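Local coordinates for protein cadherin-23 (Mus musculus, PDB 5UZ8) that probably serves in calcium-dependent cell adhesion and mechanotransduction in hearing, through extracellular cadherin repeats that bind calcium ions at their junctions, at residues Gly169-Leu174 / Val209-Leu214; Glu268-Asp273 / Gly277-Gln282. One frame throughout, in Å; residues are numbered along the deposited sequence.

Contact 1: Gly169-Leu174 / Val209-Leu214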
# COMPACT_ATOMS: atom_id res chain seq x y z
N GLY A 169 -0.13 -2.95 -8.93
CA GLY A 169 -0.54 -2.52 -7.59
C GLY A 169 -2.04 -2.55 -7.30
O GLY A 169 -2.44 -2.02 -6.26
N ASP A 170 -2.84 -3.17 -8.16
CA ASP A 170 -4.26 -3.38 -7.92
C ASP A 170 -4.44 -4.39 -6.79
O ASP A 170 -3.91 -5.52 -6.88
CB ASP A 170 -4.97 -3.94 -9.13
CG ASP A 170 -5.29 -2.87 -10.17
OD1 ASP A 170 -5.40 -1.67 -9.84
OD2 ASP A 170 -5.43 -3.25 -11.33
N ILE A 171 -5.16 -3.97 -5.76
CA ILE A 171 -5.54 -4.84 -4.65
C ILE A 171 -6.97 -5.32 -4.89
O ILE A 171 -7.88 -4.48 -5.08
CB ILE A 171 -5.40 -4.12 -3.31
CG1 ILE A 171 -3.92 -3.76 -3.08
CG2 ILE A 171 -5.90 -5.01 -2.17
CD1 ILE A 171 -3.64 -2.92 -1.84
N SER A 172 -7.13 -6.65 -4.89
CA SER A 172 -8.41 -7.27 -5.22
C SER A 172 -8.91 -8.20 -4.12
O SER A 172 -8.15 -8.65 -3.28
CB SER A 172 -8.34 -8.04 -6.54
OG SER A 172 -7.39 -9.09 -6.49
N VAL A 173 -10.20 -8.48 -4.17
CA VAL A 173 -10.83 -9.42 -3.24
C VAL A 173 -10.45 -10.82 -3.67
O VAL A 173 -10.75 -11.23 -4.79
CB VAL A 173 -12.35 -9.30 -3.27
CG1 VAL A 173 -12.97 -10.32 -2.30
CG2 VAL A 173 -12.78 -7.89 -2.89
N LEU A 174 -9.82 -11.57 -2.78
CA LEU A 174 -9.35 -12.94 -3.09
C LEU A 174 -10.36 -14.01 -2.63
O LEU A 174 -10.47 -15.08 -3.22
CB LEU A 174 -7.96 -13.14 -2.48
CG LEU A 174 -7.27 -14.51 -2.63
CD1 LEU A 174 -6.96 -14.82 -4.10
CD2 LEU A 174 -6.02 -14.56 -1.76
N VAL A 209 -2.69 0.04 4.08
CA VAL A 209 -3.93 0.07 3.30
C VAL A 209 -5.08 -0.41 4.17
O VAL A 209 -5.05 -1.55 4.63
CB VAL A 209 -3.83 -0.84 2.07
CG1 VAL A 209 -5.13 -0.75 1.25
CG2 VAL A 209 -2.62 -0.44 1.24
N VAL A 210 -6.06 0.47 4.43
CA VAL A 210 -7.23 0.17 5.21
C VAL A 210 -8.38 -0.21 4.27
O VAL A 210 -8.71 0.53 3.33
CB VAL A 210 -7.70 1.36 6.08
CG1 VAL A 210 -8.97 1.02 6.84
CG2 VAL A 210 -6.61 1.77 7.05
N ILE A 211 -9.02 -1.33 4.56
CA ILE A 211 -10.25 -1.70 3.86
C ILE A 211 -11.32 -1.87 4.92
O ILE A 211 -11.25 -2.79 5.75
CB ILE A 211 -10.10 -2.97 3.01
CG1 ILE A 211 -9.18 -2.70 1.83
CG2 ILE A 211 -11.47 -3.43 2.48
CD1 ILE A 211 -8.53 -3.93 1.22
N ARG A 212 -12.30 -0.97 4.90
CA ARG A 212 -13.40 -1.03 5.86
C ARG A 212 -14.56 -1.74 5.18
O ARG A 212 -14.87 -1.48 4.02
CB ARG A 212 -13.79 0.35 6.36
CG ARG A 212 -12.62 1.04 7.06
CD ARG A 212 -13.04 2.23 7.92
NE ARG A 212 -11.86 2.84 8.49
CZ ARG A 212 -11.19 2.40 9.55
NH1 ARG A 212 -11.62 1.35 10.27
NH2 ARG A 212 -10.09 3.04 9.91
N VAL A 213 -15.18 -2.66 5.91
CA VAL A 213 -16.19 -3.55 5.33
C VAL A 213 -17.54 -3.07 5.81
O VAL A 213 -17.82 -3.08 7.01
CB VAL A 213 -15.95 -4.99 5.77
CG1 VAL A 213 -16.97 -5.93 5.13
CG2 VAL A 213 -14.55 -5.41 5.40
N LEU A 214 -18.36 -2.64 4.88
CA LEU A 214 -19.68 -2.08 5.17
C LEU A 214 -20.75 -3.16 5.27
O LEU A 214 -20.72 -4.14 4.53
CB LEU A 214 -20.06 -1.05 4.10
CG LEU A 214 -19.03 0.05 3.89
CD1 LEU A 214 -19.45 0.96 2.74
CD2 LEU A 214 -18.81 0.84 5.16

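Contact 2: Glu268-Asp273 / Gly277-Gln282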
# COMPACT_ATOMS: atom_id res chain seq x y z
N GLU A 268 -54.74 -12.43 20.00
CA GLU A 268 -55.76 -11.54 20.61
C GLU A 268 -55.82 -11.49 22.16
O GLU A 268 -56.29 -10.50 22.73
CB GLU A 268 -57.16 -11.86 20.04
CG GLU A 268 -57.82 -13.20 20.47
CD GLU A 268 -57.04 -14.48 20.08
OE1 GLU A 268 -56.45 -14.54 18.96
OE2 GLU A 268 -57.00 -15.44 20.93
N ALA A 269 -55.36 -12.54 22.83
CA ALA A 269 -55.35 -12.59 24.29
C ALA A 269 -54.07 -12.02 24.93
O ALA A 269 -54.01 -11.88 26.16
CB ALA A 269 -55.58 -14.00 24.79
N PHE A 270 -53.06 -11.73 24.12
CA PHE A 270 -51.79 -11.21 24.62
C PHE A 270 -51.29 -10.04 23.78
O PHE A 270 -51.80 -9.80 22.68
CB PHE A 270 -50.73 -12.32 24.57
CG PHE A 270 -51.07 -13.53 25.40
CD1 PHE A 270 -51.86 -14.53 24.89
CD2 PHE A 270 -50.62 -13.64 26.71
CE1 PHE A 270 -52.21 -15.61 25.66
CE2 PHE A 270 -50.94 -14.74 27.49
CZ PHE A 270 -51.74 -15.73 26.97
N SER A 271 -50.30 -9.34 24.31
CA SER A 271 -49.63 -8.26 23.60
C SER A 271 -48.15 -8.35 23.86
O SER A 271 -47.73 -8.80 24.93
CB SER A 271 -50.12 -6.90 24.10
OG SER A 271 -51.43 -6.67 23.67
N VAL A 272 -47.35 -7.94 22.88
CA VAL A 272 -45.92 -7.82 23.11
C VAL A 272 -45.50 -6.38 22.82
O VAL A 272 -45.94 -5.77 21.82
CB VAL A 272 -45.08 -8.79 22.27
CG1 VAL A 272 -45.19 -8.50 20.77
CG2 VAL A 272 -43.63 -8.78 22.73
N ASP A 273 -44.70 -5.82 23.72
CA ASP A 273 -44.18 -4.46 23.51
C ASP A 273 -43.22 -4.59 22.35
O ASP A 273 -42.28 -5.38 22.41
CB ASP A 273 -43.42 -3.99 24.75
CG ASP A 273 -42.92 -2.55 24.62
OD1 ASP A 273 -41.95 -2.31 23.89
OD2 ASP A 273 -43.54 -1.64 25.21
N GLY A 277 -39.88 -6.38 24.08
CA GLY A 277 -40.11 -7.82 24.07
C GLY A 277 -40.95 -8.33 25.22
O GLY A 277 -41.15 -9.53 25.36
N LEU A 278 -41.49 -7.43 26.05
CA LEU A 278 -42.32 -7.88 27.17
C LEU A 278 -43.69 -8.32 26.66
O LEU A 278 -44.40 -7.52 26.03
CB LEU A 278 -42.50 -6.77 28.20
CG LEU A 278 -43.44 -7.08 29.38
CD1 LEU A 278 -42.98 -8.31 30.14
CD2 LEU A 278 -43.51 -5.89 30.34
N VAL A 279 -44.04 -9.56 26.96
CA VAL A 279 -45.38 -10.10 26.67
C VAL A 279 -46.27 -9.90 27.91
O VAL A 279 -45.88 -10.28 29.02
CB VAL A 279 -45.30 -11.59 26.31
CG1 VAL A 279 -46.69 -12.18 26.07
CG2 VAL A 279 -44.42 -11.81 25.07
N THR A 280 -47.46 -9.33 27.69
CA THR A 280 -48.49 -9.18 28.70
C THR A 280 -49.81 -9.77 28.24
O THR A 280 -50.02 -10.00 27.04
CB THR A 280 -48.73 -7.70 29.02
OG1 THR A 280 -48.93 -6.99 27.79
CG2 THR A 280 -47.54 -7.12 29.79
N THR A 281 -50.70 -10.03 29.20
CA THR A 281 -52.04 -10.52 28.89
C THR A 281 -52.88 -9.33 28.45
O THR A 281 -52.60 -8.20 28.86
CB THR A 281 -52.71 -11.16 30.12
OG1 THR A 281 -52.79 -10.20 31.20
CG2 THR A 281 -51.91 -12.41 30.57
N GLN A 282 -53.88 -9.58 27.59
CA GLN A 282 -54.87 -8.54 27.21
C GLN A 282 -56.18 -8.71 28.01
O GLN A 282 -57.08 -7.86 27.92
CB GLN A 282 -55.18 -8.56 25.70
CG GLN A 282 -54.11 -8.01 24.76
CD GLN A 282 -54.63 -7.72 23.34
OE1 GLN A 282 -55.68 -7.10 23.17
NE2 GLN A 282 -53.87 -8.14 22.32
O HOH W 1 -57.02 -8.31 21.53

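Contact 1: Gly169-Leu174 / Val209-Leu214
Ile171 and Val209 meet tip to tip: CD1 of Ile171 lies 4.1 Å from Val209 CG1 and just as far from Val209 CG2, so one methyl is shared between both branches of the valine. Two torsions of Ile171 put it there. CG1 is turned opposite the carbonyl carbon (chi1 -64°), and the chain then runs on extended (chi2 175°), which brings CD1 up against the two Val209 methyls. The other branch, Ile171 CG2, comes within 4.4 Å of Ile211 CD1; this touch is less certain, because Ile211 was modelled in two conformers. The CA atoms of Ile171 and Val209 are 9.5 Å apart, too far for backbone pairing and as expected for facing layers of a beta sandwich. Strand 170-173 belongs to one sheet of the cadherin repeat and strand 204-214 to the other, so these apolar side chains meet in the core between the sheets. Leu136 touches both Ile171 and Val209, while Ala189 adds to the surroundings of Val209 and Val125 to those of Ile211. Further out, backbone hydrogen bonds of Ile171 with Ile135 and Leu136 fix its strand within its own sheet, and Asp170 forms a salt bridge with Arg137.

Contact 2: Glu268-Asp273 / Gly277-Gln282
The Phe270 ring meets the opposing strand with its edge: Thr280 O lies near the ring plane, 3.7 Å from Phe270 CD2. Thr281 CG2 approaches obliquely, 4.0 Å from Phe270 CE2, as does Val279 CG1 near CD2. The CB of Phe270 points away from the partner strand, and a chi1 of -60° sets the ring on the backbone N side, where it packs edge-to-face with Phe291 and touches Leu262 and Leu293. Cut back to alanine, Phe270 would probably leave a gap beside Leu262 and Leu293, and Phe291 without this aromatic partner. The second flat group, the Gln282 amide, presents an in-plane N-H to the backbone: in the conformer given, NE2 donates to Phe270 O at 2.7 Å and a nearly straight 166°. It reaches that oxygen from above the carbonyl plane, not along a lone pair. The Gln282 backbone N also donates, to Ala269 O, so in this conformer main chain and side chain both tie Gln282 to segment 268-273.

Ser271 and Thr280 form a hydrogen-bonded antiparallel pair, in which Ser271 N to Thr280 O and Thr280 N to Ser271 O are both 2.8 Å. Next to it, Val272 and Val279 make a non-hydrogen-bonded pair, Val272 CG2 lying 3.9 Å from Val279 CG2. Toward the turn, Asp273 N donates to Leu278 O at 2.9 Å and Gly277 N to Asp273 O at 3.1 Å. Asp273 OD1 accepts bonds from the backbone N atoms of Asp275 and Ser276 within the turn. At the positive phi of Gly277 a side chain would collide with the carbonyl O before it, so glycine suits this position. The axes of strands 270-272 and 278-281 run at 158°, close to antiparallel, and three residues separate the two segments: a beta hairpin at the edge of a cadherin-repeat sheet, with 270-272 outermost and 278-281 also pairing with 241-244.

In the fold
The two contacts sit in successive cadherin repeats, with centres 47 Å apart and nearest atoms about 27 Å apart, so they do not touch. They display different levels of the same fold: contact 1 joins the two sheets of one repeat, whereas contact 2 joins neighbouring strands inside one sheet of the next. By strand order, 170-173 in contact 1 corresponds to 278-281 in contact 2. Strand 204-214 leads directly to Asp215, a calcium ligand at the junction of these repeats, where Asp218 and Cys219 also belong to the bound glutathione pocket. None of the touching residues of contact 1 is a calcium ligand, and the Ile211 side chain is about 14 Å from a bound calcium ion.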